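Local coordinates for ESX secretion system protein EccC (Thermomonospora curvata, PDB 4NH0) that is a weak ATPase of the ESX (type VII) secretion system, binds the exported protein EsxB and may be the translocase subunit, at residues Ala398-Tyr403 / Pro414-Leu419; Gly382-Arg387 / Arg448-His453; Leu907-Leu912 / Gln1141-Glu1146; Arg921-Ile926 / Pro933-Phe938; Gly657-Ala662 / His802-Ser807. One frame throughout, in Å; residues are numbered along the deposited sequence.

Contact 1. Residues Ala398-Tyr403 / Pro414-Leu419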
# COMPACT_ATOMS: atom_id res chain seq x y z
N ALA A 398 -34.87 -13.52 29.39
CA ALA A 398 -34.00 -14.67 29.60
C ALA A 398 -34.01 -15.58 28.37
O ALA A 398 -33.02 -16.26 28.09
CB ALA A 398 -34.44 -15.44 30.83
N SER A 399 -35.12 -15.60 27.65
CA SER A 399 -35.25 -16.45 26.47
C SER A 399 -36.02 -15.76 25.35
O SER A 399 -36.68 -14.75 25.58
CB SER A 399 -35.93 -17.76 26.84
OG SER A 399 -37.28 -17.55 27.20
N LEU A 400 -35.92 -16.31 24.15
CA LEU A 400 -36.63 -15.77 23.00
C LEU A 400 -38.13 -15.87 23.21
O LEU A 400 -38.88 -14.99 22.79
CB LEU A 400 -36.22 -16.51 21.72
CG LEU A 400 -36.88 -16.10 20.39
CD1 LEU A 400 -35.88 -16.20 19.25
CD2 LEU A 400 -38.10 -16.96 20.09
N ARG A 401 -38.57 -16.95 23.85
CA ARG A 401 -39.99 -17.17 24.09
C ARG A 401 -40.57 -16.07 24.97
O ARG A 401 -41.65 -15.56 24.70
CB ARG A 401 -40.23 -18.54 24.73
CG ARG A 401 -41.69 -18.81 25.03
CD ARG A 401 -41.86 -20.02 25.93
NE ARG A 401 -43.23 -20.13 26.42
CZ ARG A 401 -43.66 -21.08 27.23
NH1 ARG A 401 -42.83 -22.03 27.65
NH2 ARG A 401 -44.93 -21.10 27.63
N ASP A 402 -39.84 -15.72 26.03
CA ASP A 402 -40.25 -14.62 26.90
C ASP A 402 -40.29 -13.32 26.11
O ASP A 402 -41.25 -12.57 26.19
CB ASP A 402 -39.29 -14.47 28.08
CG ASP A 402 -39.36 -15.65 29.03
OD1 ASP A 402 -40.40 -16.33 29.07
OD2 ASP A 402 -38.36 -15.90 29.74
N TYR A 403 -39.23 -13.09 25.34
CA TYR A 403 -39.15 -11.92 24.47
C TYR A 403 -40.29 -11.91 23.46
O TYR A 403 -40.93 -10.88 23.26
CB TYR A 403 -37.81 -11.89 23.73
CG TYR A 403 -37.69 -10.80 22.68
CD1 TYR A 403 -37.19 -9.54 23.00
CD2 TYR A 403 -38.07 -11.03 21.36
CE1 TYR A 403 -37.08 -8.55 22.05
CE2 TYR A 403 -37.97 -10.04 20.40
CZ TYR A 403 -37.47 -8.80 20.75
OH TYR A 403 -37.36 -7.82 19.80
N PRO A 414 -39.23 -5.29 17.88
CA PRO A 414 -38.98 -5.86 16.55
C PRO A 414 -39.15 -7.37 16.59
O PRO A 414 -38.85 -7.99 17.61
CB PRO A 414 -37.52 -5.48 16.28
CG PRO A 414 -36.91 -5.36 17.63
CD PRO A 414 -37.99 -4.80 18.51
N PRO A 415 -39.67 -7.96 15.50
CA PRO A 415 -39.77 -9.41 15.45
C PRO A 415 -38.39 -10.06 15.49
O PRO A 415 -37.51 -9.67 14.72
CB PRO A 415 -40.46 -9.67 14.11
CG PRO A 415 -41.15 -8.39 13.77
CD PRO A 415 -40.27 -7.31 14.32
N MET A 416 -38.20 -11.03 16.38
CA MET A 416 -36.98 -11.81 16.39
C MET A 416 -37.31 -13.27 16.15
O MET A 416 -37.76 -13.97 17.06
CB MET A 416 -36.21 -11.64 17.70
CG MET A 416 -34.84 -12.30 17.69
SD MET A 416 -33.93 -12.07 19.22
CE MET A 416 -35.07 -12.79 20.40
N PRO A 417 -37.09 -13.74 14.91
CA PRO A 417 -37.43 -15.09 14.47
C PRO A 417 -36.52 -16.15 15.07
O PRO A 417 -35.36 -15.85 15.36
CB PRO A 417 -37.25 -15.01 12.96
CG PRO A 417 -36.19 -14.00 12.78
CD PRO A 417 -36.43 -12.97 13.85
N THR A 418 -37.02 -17.36 15.26
CA THR A 418 -36.18 -18.47 15.67
C THR A 418 -35.25 -18.83 14.52
O THR A 418 -35.63 -18.71 13.35
CB THR A 418 -36.99 -19.71 16.08
OG1 THR A 418 -37.86 -20.09 15.01
CG2 THR A 418 -37.83 -19.40 17.32
N LEU A 419 -34.04 -19.27 14.84
CA LEU A 419 -33.07 -19.60 13.81
C LEU A 419 -32.89 -21.10 13.69
O LEU A 419 -32.54 -21.78 14.66
CB LEU A 419 -31.73 -18.93 14.10
CG LEU A 419 -30.69 -19.06 12.99
CD1 LEU A 419 -31.22 -18.45 11.71
CD2 LEU A 419 -29.38 -18.41 13.40
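Y403 reaches the backbone of P414 with its hydroxyl: OH donates to P414 O over 2.7 Å. The acceptor lies near the plane of the ring, at its edge, and the proton arrives on a carbonyl lone pair. M416 comes up beside the same ring. Its SD stands above the face, 5.0 Å from the Y403 centroid and 22° off the normal, a distant Met-aromatic contact. The M416 chain is extended until its last torsion (chi3 58°). That bend turns CE back between the two helix residues, 3.6 Å from Y403 CD2 and 3.7 Å from L400 CD1. L400 CD2 meets T418 CG2 instead, at 3.7 Å. The contact packs the first turn of helix 400-410 against the segment leading into strand 418-424 of the FtsK 1 P-loop NTPase sheet. Further out, H390 of helix 371-394 meets the Y403 ring edge-to-face, and L391 touches both Y403 and M416. S399 is the N-cap of helix 400-410; its OG accepts a weak bond from D402 N.

Contact 2. Residues Gly382-Arg387 / Arg448-His453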
# COMPACT_ATOMS: atom_id res chain seq x y z
N GLY A 382 -20.97 -14.85 16.47
CA GLY A 382 -21.41 -13.47 16.58
C GLY A 382 -22.92 -13.37 16.68
O GLY A 382 -23.44 -12.48 17.35
N GLU A 383 -23.62 -14.28 16.02
CA GLU A 383 -25.07 -14.30 16.06
C GLU A 383 -25.57 -14.69 17.45
O GLU A 383 -26.58 -14.16 17.93
CB GLU A 383 -25.63 -15.27 15.01
CG GLU A 383 -27.14 -15.39 15.01
CD GLU A 383 -27.84 -14.11 14.58
OE1 GLU A 383 -29.08 -14.13 14.45
OE2 GLU A 383 -27.14 -13.10 14.36
N MET A 384 -24.87 -15.62 18.08
CA MET A 384 -25.19 -16.04 19.44
C MET A 384 -25.11 -14.86 20.40
O MET A 384 -26.02 -14.62 21.19
CB MET A 384 -24.25 -17.15 19.89
CG MET A 384 -24.24 -18.37 18.99
SD MET A 384 -25.69 -19.41 19.22
CE MET A 384 -25.31 -20.17 20.80
N VAL A 385 -24.01 -14.11 20.30
CA VAL A 385 -23.80 -12.94 21.14
C VAL A 385 -24.77 -11.82 20.78
O VAL A 385 -25.26 -11.12 21.66
CB VAL A 385 -22.35 -12.43 21.02
CG1 VAL A 385 -22.13 -11.24 21.95
CG2 VAL A 385 -21.37 -13.54 21.33
N ARG A 386 -25.04 -11.66 19.49
CA ARG A 386 -25.98 -10.63 19.05
C ARG A 386 -27.35 -10.87 19.66
O ARG A 386 -27.96 -9.95 20.21
CB ARG A 386 -26.09 -10.60 17.53
CG ARG A 386 -27.15 -9.63 17.03
CD ARG A 386 -27.32 -9.70 15.53
NE ARG A 386 -28.30 -10.71 15.14
CZ ARG A 386 -29.62 -10.52 15.16
NH1 ARG A 386 -30.11 -9.36 15.56
NH2 ARG A 386 -30.43 -11.49 14.79
N ARG A 387 -27.82 -12.10 19.57
CA ARG A 387 -29.13 -12.45 20.10
C ARG A 387 -29.22 -12.28 21.62
O ARG A 387 -30.27 -11.90 22.13
CB ARG A 387 -29.50 -13.89 19.72
CG ARG A 387 -29.78 -14.08 18.24
CD ARG A 387 -30.13 -15.53 17.94
NE ARG A 387 -31.53 -15.69 17.56
CZ ARG A 387 -31.98 -15.57 16.32
NH1 ARG A 387 -31.14 -15.30 15.34
NH2 ARG A 387 -33.27 -15.73 16.06
N ARG A 448 -31.48 -22.98 22.95
CA ARG A 448 -32.85 -23.13 23.43
C ARG A 448 -33.44 -21.78 23.84
O ARG A 448 -34.55 -21.44 23.45
CB ARG A 448 -32.89 -24.11 24.60
CG ARG A 448 -34.04 -23.88 25.57
CD ARG A 448 -33.80 -24.64 26.87
NE ARG A 448 -34.10 -23.82 28.04
CZ ARG A 448 -33.72 -24.13 29.27
NH1 ARG A 448 -33.03 -25.24 29.50
NH2 ARG A 448 -34.03 -23.33 30.28
N SER A 449 -32.68 -21.02 24.63
CA SER A 449 -33.14 -19.72 25.10
C SER A 449 -33.00 -18.67 24.00
O SER A 449 -33.82 -17.75 23.91
CB SER A 449 -32.35 -19.30 26.34
OG SER A 449 -30.96 -19.33 26.10
N LEU A 450 -31.97 -18.80 23.18
CA LEU A 450 -31.70 -17.83 22.13
C LEU A 450 -32.58 -18.05 20.90
O LEU A 450 -32.61 -17.22 19.99
CB LEU A 450 -30.23 -17.88 21.72
CG LEU A 450 -29.22 -17.05 22.52
CD1 LEU A 450 -29.22 -17.42 24.00
CD2 LEU A 450 -27.82 -17.20 21.94
N GLY A 451 -33.31 -19.16 20.89
CA GLY A 451 -34.18 -19.49 19.78
C GLY A 451 -33.41 -19.98 18.57
O GLY A 451 -33.85 -19.81 17.43
N VAL A 452 -32.26 -20.59 18.82
CA VAL A 452 -31.44 -21.14 17.74
C VAL A 452 -31.52 -22.66 17.73
O VAL A 452 -31.07 -23.32 18.67
CB VAL A 452 -29.98 -20.71 17.87
CG1 VAL A 452 -29.12 -21.43 16.84
CG2 VAL A 452 -29.85 -19.20 17.71
N HIS A 453 -32.10 -23.22 16.67
CA HIS A 453 -32.26 -24.66 16.56
C HIS A 453 -31.28 -25.24 15.55
O HIS A 453 -31.13 -24.73 14.44
CB HIS A 453 -33.69 -25.01 16.17
CG HIS A 453 -34.72 -24.49 17.12
ND1 HIS A 453 -35.12 -25.19 18.24
CD2 HIS A 453 -35.43 -23.33 17.13
CE1 HIS A 453 -36.03 -24.50 18.90
NE2 HIS A 453 -36.23 -23.36 18.25
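One polar bond joins the segments: R387 NE donates to L450 O at 3.1 Å, with a bent N-H...O angle of 144°. The donor is tilted from the carbonyl plane, and the oxygen lies at the edge of the guanidinium. R387 runs straight to CD and then turns at chi3 (111°), which brings NE round to the carbonyl. Apolar contacts fill the rest. L450 CD2 packs beside M384, 4.1 Å from its CE, the two side chains crossing at about a right angle. V452 CG2 packs on R387 CD at 3.7 Å. The contact sets helix 371-394 of the FtsK 1 domain against the junction where helix 437-450 gives way to strand 452-458. G451, with positive phi, makes that turn. The salt bridges here lie along helix 371-394. R386 grips E383 side-on, NE to OE2 at 2.8 Å and NH2 to OE1 at 3.0 Å. R387 NH1 also points to E383 OE1, but that pair is modelled too short and bent, so its detail is doubtful. Q643 NE2 is a further partner of E383 OE2.

Contact 3. Residues Leu907-Leu912 / Gln1141-Glu1146. With ATP (adenosine-5'-triphosphate), chain F.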
# COMPACT_ATOMS: atom_id res chain seq x y z
N LEU A 907 23.69 26.08 -18.10
CA LEU A 907 23.55 27.12 -17.09
C LEU A 907 24.25 28.39 -17.54
O LEU A 907 25.47 28.42 -17.68
CB LEU A 907 24.12 26.65 -15.76
CG LEU A 907 24.18 27.69 -14.64
CD1 LEU A 907 22.79 28.16 -14.27
CD2 LEU A 907 24.91 27.14 -13.43
N PRO A 908 23.47 29.45 -17.80
CA PRO A 908 24.06 30.73 -18.20
C PRO A 908 24.89 31.35 -17.09
O PRO A 908 24.49 31.29 -15.93
CB PRO A 908 22.83 31.60 -18.52
CG PRO A 908 21.74 30.62 -18.80
CD PRO A 908 22.00 29.47 -17.88
N ALA A 909 26.02 31.95 -17.44
CA ALA A 909 26.90 32.57 -16.45
C ALA A 909 26.25 33.80 -15.82
O ALA A 909 26.68 34.26 -14.77
CB ALA A 909 28.22 32.94 -17.09
N ALA A 910 25.22 34.32 -16.48
CA ALA A 910 24.53 35.51 -16.02
C ALA A 910 23.69 35.22 -14.77
O ALA A 910 23.43 36.12 -13.98
CB ALA A 910 23.65 36.07 -17.12
N GLN A 911 23.28 33.97 -14.61
CA GLN A 911 22.49 33.58 -13.44
C GLN A 911 23.37 33.45 -12.21
O GLN A 911 22.87 33.39 -11.08
CB GLN A 911 21.77 32.26 -13.71
CG GLN A 911 20.72 32.34 -14.81
CD GLN A 911 19.95 31.05 -14.97
OE1 GLN A 911 20.07 30.13 -14.16
NE2 GLN A 911 19.14 30.97 -16.02
N LEU A 912 24.68 33.41 -12.42
CA LEU A 912 25.63 33.39 -11.31
C LEU A 912 25.73 34.77 -10.69
O LEU A 912 25.64 35.77 -11.40
CB LEU A 912 27.00 32.92 -11.79
CG LEU A 912 27.12 31.46 -12.24
CD1 LEU A 912 28.56 31.13 -12.56
CD2 LEU A 912 26.58 30.53 -11.17
N GLN A 1141 27.11 21.69 -11.57
CA GLN A 1141 26.97 22.02 -12.99
C GLN A 1141 27.62 23.37 -13.27
O GLN A 1141 27.20 24.38 -12.72
CB GLN A 1141 25.50 22.03 -13.40
CG GLN A 1141 25.26 22.60 -14.79
CD GLN A 1141 25.59 21.61 -15.89
OE1 GLN A 1141 25.54 20.40 -15.69
NE2 GLN A 1141 25.92 22.13 -17.06
N THR A 1142 28.64 23.38 -14.12
CA THR A 1142 29.35 24.61 -14.42
C THR A 1142 28.55 25.48 -15.39
O THR A 1142 27.68 25.00 -16.10
CB THR A 1142 30.74 24.34 -15.02
OG1 THR A 1142 30.61 23.50 -16.18
CG2 THR A 1142 31.62 23.64 -14.00
N ALA A 1143 28.86 26.78 -15.39
CA ALA A 1143 28.10 27.74 -16.19
C ALA A 1143 28.68 27.91 -17.59
O ALA A 1143 29.88 27.79 -17.80
CB ALA A 1143 28.05 29.07 -15.48
N TYR A 1144 27.80 28.20 -18.55
CA TYR A 1144 28.20 28.39 -19.93
C TYR A 1144 28.40 29.86 -20.26
O TYR A 1144 27.54 30.69 -19.98
CB TYR A 1144 27.17 27.77 -20.88
CG TYR A 1144 27.46 28.00 -22.34
CD1 TYR A 1144 28.51 27.35 -22.97
CD2 TYR A 1144 26.67 28.85 -23.10
CE1 TYR A 1144 28.78 27.55 -24.31
CE2 TYR A 1144 26.93 29.05 -24.44
CZ TYR A 1144 27.98 28.40 -25.04
OH TYR A 1144 28.25 28.60 -26.38
N ARG A 1145 29.54 30.18 -20.87
CA ARG A 1145 29.87 31.56 -21.21
C ARG A 1145 30.01 31.72 -22.72
O ARG A 1145 30.95 31.20 -23.32
CB ARG A 1145 31.16 31.99 -20.51
CG ARG A 1145 31.63 33.38 -20.88
CD ARG A 1145 32.93 33.72 -20.16
NE ARG A 1145 33.40 35.07 -20.47
CZ ARG A 1145 34.13 35.38 -21.53
NH1 ARG A 1145 34.49 34.43 -22.39
NH2 ARG A 1145 34.52 36.63 -21.73
N GLU A 1146 29.08 32.45 -23.33
CA GLU A 1146 29.10 32.65 -24.78
C GLU A 1146 30.28 33.49 -25.22
O GLU A 1146 30.82 34.27 -24.43
CB GLU A 1146 27.79 33.29 -25.25
CG GLU A 1146 26.83 32.34 -25.95
CD GLU A 1146 27.30 31.92 -27.34
OE1 GLU A 1146 28.41 32.31 -27.76
OE2 GLU A 1146 26.55 31.19 -28.02
PG ATP F . 38.25 20.26 -26.45
O1G ATP F . 37.86 21.36 -27.40
O2G ATP F . 38.22 18.88 -27.04
O3G ATP F . 39.47 20.57 -25.63
PB ATP F . 36.72 21.56 -24.51
O1B ATP F . 37.51 22.73 -25.05
O2B ATP F . 36.83 21.20 -23.05
O3B ATP F . 37.06 20.25 -25.36
PA ATP F . 34.60 23.32 -24.81
O1A ATP F . 34.69 23.87 -23.41
O2A ATP F . 35.27 24.06 -25.94
O3A ATP F . 35.16 21.82 -24.79
O5' ATP F . 33.05 23.10 -25.17
C5' ATP F . 32.66 22.19 -26.20
C4' ATP F . 31.14 22.20 -26.28
O4' ATP F . 30.61 21.97 -24.97
C3' ATP F . 30.63 23.55 -26.75
O3' ATP F . 29.97 23.40 -28.01
C2' ATP F . 29.64 24.02 -25.70
O2' ATP F . 28.36 24.22 -26.30
C1' ATP F . 29.57 22.90 -24.67
N9 ATP F . 29.77 23.46 -23.31
C8 ATP F . 30.93 23.95 -22.83
N7 ATP F . 30.79 24.38 -21.55
C5 ATP F . 29.52 24.16 -21.19
C6 ATP F . 28.70 24.37 -19.97
N6 ATP F . 29.24 24.92 -18.86
N1 ATP F . 27.41 24.00 -20.01
C2 ATP F . 26.86 23.45 -21.11
N3 ATP F . 27.54 23.23 -22.25
C4 ATP F . 28.85 23.55 -22.35
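L907 and P908 run parallel to the end of strand 1136-1144, an edge pairing in the sheet of the third FtsK domain, beside its bound ATP. Y1144 N donates to L907 O; the modelled separation is too short to be trusted in detail. A909 N donates to Y1144 O at 3.2 Å. Other strand groups are also used. Q1141 and A1143 bond the backbone of I926 and I924. T1142 O accepts from ATP N6 at 3.2 Å, with an angle of 168°, and A1143 O takes a bond from N956 ND2. T1142 OG1 is paired with G1126 O. The Q1141 amide is occupied too: OE1 accepts from R1127 NE, and NE2 has a weak bond to Q1125 O. Y1144 carries its ring alongside the adenine, CD1 lying 3.8 Å from ATP C5, while CE1 reaches the ribose. The methyl of A1143 faces the other segment, among L907, A909 and L912. Its closest side-chain neighbour there is L912, whose CD1 lies 3.6 Å from A1143 CB.

Contact 4. Residues Arg921-Ile926 / Pro933-Phe938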
# COMPACT_ATOMS: atom_id res chain seq x y z
N ARG A 921 35.34 36.22 -4.29
CA ARG A 921 34.98 34.85 -4.62
C ARG A 921 34.41 34.77 -6.03
O ARG A 921 33.73 35.69 -6.48
CB ARG A 921 33.97 34.31 -3.61
CG ARG A 921 34.39 34.52 -2.17
CD ARG A 921 33.20 34.83 -1.30
NE ARG A 921 32.26 33.72 -1.26
CZ ARG A 921 31.01 33.82 -0.81
NH1 ARG A 921 30.56 34.99 -0.37
NH2 ARG A 921 30.22 32.76 -0.80
N ILE A 922 34.68 33.67 -6.72
CA ILE A 922 34.24 33.50 -8.09
C ILE A 922 33.33 32.29 -8.25
O ILE A 922 33.79 31.15 -8.16
CB ILE A 922 35.43 33.35 -9.05
CG1 ILE A 922 36.47 34.45 -8.80
CG2 ILE A 922 34.96 33.37 -10.49
CD1 ILE A 922 37.73 34.29 -9.61
N PRO A 923 32.03 32.52 -8.48
CA PRO A 923 31.10 31.43 -8.73
C PRO A 923 31.38 30.75 -10.06
O PRO A 923 31.64 31.43 -11.05
CB PRO A 923 29.74 32.12 -8.74
CG PRO A 923 30.04 33.52 -9.15
CD PRO A 923 31.37 33.84 -8.54
N ILE A 924 31.34 29.42 -10.08
CA ILE A 924 31.62 28.68 -11.31
C ILE A 924 30.42 27.84 -11.72
O ILE A 924 30.36 27.33 -12.84
CB ILE A 924 32.84 27.76 -11.15
CG1 ILE A 924 32.60 26.73 -10.04
CG2 ILE A 924 34.09 28.57 -10.85
CD1 ILE A 924 33.76 25.78 -9.82
N GLY A 925 29.45 27.71 -10.82
CA GLY A 925 28.24 26.96 -11.11
C GLY A 925 27.43 26.66 -9.87
O GLY A 925 27.68 27.22 -8.81
N ILE A 926 26.44 25.78 -10.01
CA ILE A 926 25.60 25.39 -8.89
C ILE A 926 25.64 23.88 -8.69
O ILE A 926 25.81 23.12 -9.64
CB ILE A 926 24.14 25.84 -9.09
CG1 ILE A 926 23.55 25.20 -10.35
CG2 ILE A 926 24.06 27.35 -9.18
CD1 ILE A 926 22.10 25.53 -10.57
N PRO A 933 24.99 28.36 -5.57
CA PRO A 933 26.26 28.65 -6.24
C PRO A 933 27.48 28.01 -5.57
O PRO A 933 27.53 27.89 -4.35
CB PRO A 933 26.35 30.18 -6.14
CG PRO A 933 24.94 30.62 -6.10
CD PRO A 933 24.22 29.58 -5.30
N VAL A 934 28.44 27.60 -6.39
CA VAL A 934 29.70 27.04 -5.91
C VAL A 934 30.83 28.01 -6.23
O VAL A 934 31.00 28.40 -7.39
CB VAL A 934 29.99 25.67 -6.55
CG1 VAL A 934 31.37 25.19 -6.16
CG2 VAL A 934 28.93 24.66 -6.13
N TYR A 935 31.59 28.40 -5.22
CA TYR A 935 32.59 29.45 -5.37
C TYR A 935 34.02 28.94 -5.36
O TYR A 935 34.31 27.86 -4.86
CB TYR A 935 32.42 30.50 -4.27
CG TYR A 935 31.07 31.17 -4.25
CD1 TYR A 935 30.78 32.23 -5.09
CD2 TYR A 935 30.08 30.74 -3.37
CE1 TYR A 935 29.55 32.84 -5.07
CE2 TYR A 935 28.85 31.35 -3.35
CZ TYR A 935 28.58 32.40 -4.20
OH TYR A 935 27.35 33.00 -4.17
N LEU A 936 34.91 29.75 -5.92
CA LEU A 936 36.35 29.53 -5.82
C LEU A 936 37.00 30.76 -5.20
O LEU A 936 36.95 31.85 -5.77
CB LEU A 936 36.96 29.24 -7.19
CG LEU A 936 36.68 27.87 -7.81
CD1 LEU A 936 37.38 27.75 -9.15
CD2 LEU A 936 37.12 26.77 -6.87
N ASP A 937 37.60 30.59 -4.03
CA ASP A 937 38.22 31.71 -3.33
C ASP A 937 39.74 31.58 -3.32
O ASP A 937 40.30 30.82 -2.53
CB ASP A 937 37.68 31.80 -1.90
CG ASP A 937 38.19 33.01 -1.16
OD1 ASP A 937 38.00 33.07 0.07
OD2 ASP A 937 38.79 33.89 -1.80
N PHE A 938 40.39 32.34 -4.19
CA PHE A 938 41.84 32.26 -4.34
C PHE A 938 42.61 32.96 -3.23
O PHE A 938 43.82 33.15 -3.33
CB PHE A 938 42.26 32.84 -5.70
CG PHE A 938 41.84 32.00 -6.87
CD1 PHE A 938 42.39 30.75 -7.08
CD2 PHE A 938 40.90 32.47 -7.77
CE1 PHE A 938 42.01 29.98 -8.16
CE2 PHE A 938 40.51 31.70 -8.85
CZ PHE A 938 41.07 30.46 -9.05
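The Y935 ring has the R921 guanidinium over one face, in a cation-pi contact. The two residues belong to the beta hairpin of strands 922-927 and 933-936 and its flank, in the third FtsK domain. R921 CZ is 4.2 Å from the ring centroid and 12° off its normal. The two planes are 53° apart, so this is not a flat stack. NH2 dips nearest, to 3.2 Å from Y935 CE2, offset toward the rim. Bends at chi2 and chi3 fold the arginine back over the ring. The backbone carbon of I922 lies at the Y935 edge, near the ring plane. P923 packs obliquely against the same ring, its CB 3.7 Å from Y935 CE1. F938 is met at its edge, in plane, by I922 CD1; F1041 meets this ring edge-to-face. I922 and L936 form a hydrogen-bonded antiparallel pair, each amide bonded to the other's carbonyl. P923 and Y935 follow as a non-hydrogen-bonded pair. The face carrying I922, V934 and L936 is buried: I922 and L936 touch helix 954-968, while V934 and L936 touch F1130. I924 crosses L936 at about a right angle, CG2 lying 3.8 Å from L936 CD1. I924 N donates to V934 O at 2.9 Å.

Contact 5. Residues Gly657-Ala662 / His802-Ser807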
# COMPACT_ATOMS: atom_id res chain seq x y z
N GLY A 657 1.01 9.51 10.10
CA GLY A 657 1.12 10.13 8.79
C GLY A 657 2.06 9.41 7.85
O GLY A 657 1.98 9.58 6.64
N HIS A 658 2.96 8.61 8.41
CA HIS A 658 3.89 7.82 7.60
C HIS A 658 3.29 6.46 7.26
O HIS A 658 2.80 5.76 8.14
CB HIS A 658 5.22 7.65 8.33
CG HIS A 658 6.06 8.89 8.36
ND1 HIS A 658 6.00 9.84 7.37
CD2 HIS A 658 6.97 9.33 9.25
CE1 HIS A 658 6.85 10.82 7.65
NE2 HIS A 658 7.45 10.53 8.79
N VAL A 659 3.34 6.10 5.98
CA VAL A 659 2.74 4.86 5.52
C VAL A 659 3.80 3.86 5.05
O VAL A 659 4.68 4.21 4.27
CB VAL A 659 1.74 5.10 4.37
CG1 VAL A 659 1.11 3.79 3.93
CG2 VAL A 659 0.67 6.09 4.81
N GLY A 660 3.69 2.63 5.54
CA GLY A 660 4.58 1.56 5.11
C GLY A 660 3.81 0.40 4.52
O GLY A 660 2.73 0.06 5.01
N VAL A 661 4.35 -0.19 3.46
CA VAL A 661 3.69 -1.31 2.79
C VAL A 661 4.67 -2.46 2.55
O VAL A 661 5.77 -2.25 2.04
CB VAL A 661 3.08 -0.88 1.45
CG1 VAL A 661 2.51 -2.08 0.71
CG2 VAL A 661 2.01 0.17 1.66
N ALA A 662 4.28 -3.67 2.93
CA ALA A 662 5.11 -4.84 2.70
C ALA A 662 4.30 -5.96 2.06
O ALA A 662 3.07 -6.00 2.17
CB ALA A 662 5.73 -5.32 4.00
N HIS A 802 5.42 13.66 4.47
CA HIS A 802 5.12 12.26 4.70
C HIS A 802 5.96 11.37 3.80
O HIS A 802 6.26 11.73 2.67
CB HIS A 802 3.64 11.97 4.47
CG HIS A 802 2.71 12.93 5.15
ND1 HIS A 802 1.95 12.57 6.25
CD2 HIS A 802 2.40 14.22 4.88
CE1 HIS A 802 1.23 13.61 6.63
NE2 HIS A 802 1.48 14.62 5.82
N VAL A 803 6.33 10.20 4.31
CA VAL A 803 6.96 9.19 3.47
C VAL A 803 6.00 8.02 3.27
O VAL A 803 5.31 7.60 4.19
CB VAL A 803 8.29 8.68 4.07
CG1 VAL A 803 9.32 9.79 4.09
CG2 VAL A 803 8.08 8.12 5.47
N VAL A 804 5.93 7.53 2.04
CA VAL A 804 5.13 6.35 1.73
C VAL A 804 6.05 5.31 1.11
O VAL A 804 6.30 5.32 -0.10
CB VAL A 804 3.97 6.68 0.78
CG1 VAL A 804 3.15 5.43 0.51
CG2 VAL A 804 3.10 7.78 1.36
N LEU A 805 6.55 4.41 1.94
CA LEU A 805 7.57 3.46 1.52
C LEU A 805 7.01 2.05 1.39
O LEU A 805 6.19 1.61 2.19
CB LEU A 805 8.73 3.47 2.51
CG LEU A 805 9.25 4.87 2.85
CD1 LEU A 805 10.29 4.79 3.95
CD2 LEU A 805 9.82 5.54 1.61
N SER A 806 7.47 1.33 0.37
CA SER A 806 7.06 -0.04 0.15
C SER A 806 8.25 -0.94 -0.15
O SER A 806 9.23 -0.51 -0.75
CB SER A 806 6.04 -0.13 -0.98
OG SER A 806 5.75 -1.47 -1.30
N SER A 807 8.16 -2.19 0.28
CA SER A 807 9.21 -3.17 0.04
C SER A 807 8.63 -4.58 0.10
O SER A 807 7.43 -4.76 0.24
CB SER A 807 10.33 -3.02 1.06
OG SER A 807 11.38 -3.94 0.81
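H658 lays one face of its imidazole against V803. CG2 of V803 stands over the ring, 3.6 Å from its centroid and 25° off the normal, a CH-pi contact offset toward the rim. With V803 CG1 anti to the carbonyl carbon (chi1 -66°), CG2 falls between the backbone N and the carbonyl carbon and faces the ring. H802 CA lies at the edge of the H658 ring, in its plane. The far nitrogen of H658, NE2, is bonded to A793 O, which helps fix the ring's rotation. H802 works through its edge. Its ND1 donates to G657 O at 3.0 Å; the oxygen is near the ring plane, but the donor stands above the carbonyl plane. H802 NE2 is held by D767 OD2, and F769 stacks on the ring. Beyond the histidines, strands 659-662 and 801-807 run parallel in the central sheet of the FtsK 2 P-loop NTPase domain. V659 N bonds to V803 O, and V659 O takes L805 N. V661 repeats the pattern with L805 O and S807 N. On one sheet face V659 CB packs beside V804 CG1 at 4.1 Å. Further along this face S806 OG lies 3.9 Å from V661 CG1. Helix 669-683 covers it, L676 touching V659, L673 touching V804, and the ATP-binding K669 touching both V661 and S806.

Overall arrangement
From the N terminus, contact 2 opens first, on helix 371-394, and closes at strand 452-458. Contact 1 is nested inside that loop. The two touch: L400 N lies 2.6 Å from S449 O, and both contacts reach neighbouring strands of the FtsK 1 sheet. Contact 5 follows in series. It closes a long loop in FtsK 2, with its centre about 43 Å from that of contact 2. Contact 3 then spans most of the third FtsK domain, from 907-912 to the C-terminal strand. The hairpin of contact 4 is nested within it and joins the same sheet, I924 O lying 3.0 Å from A1143 N. Contacts 1 and 3 lie on opposite sides of the chain's centre, about 86 Å apart between centres.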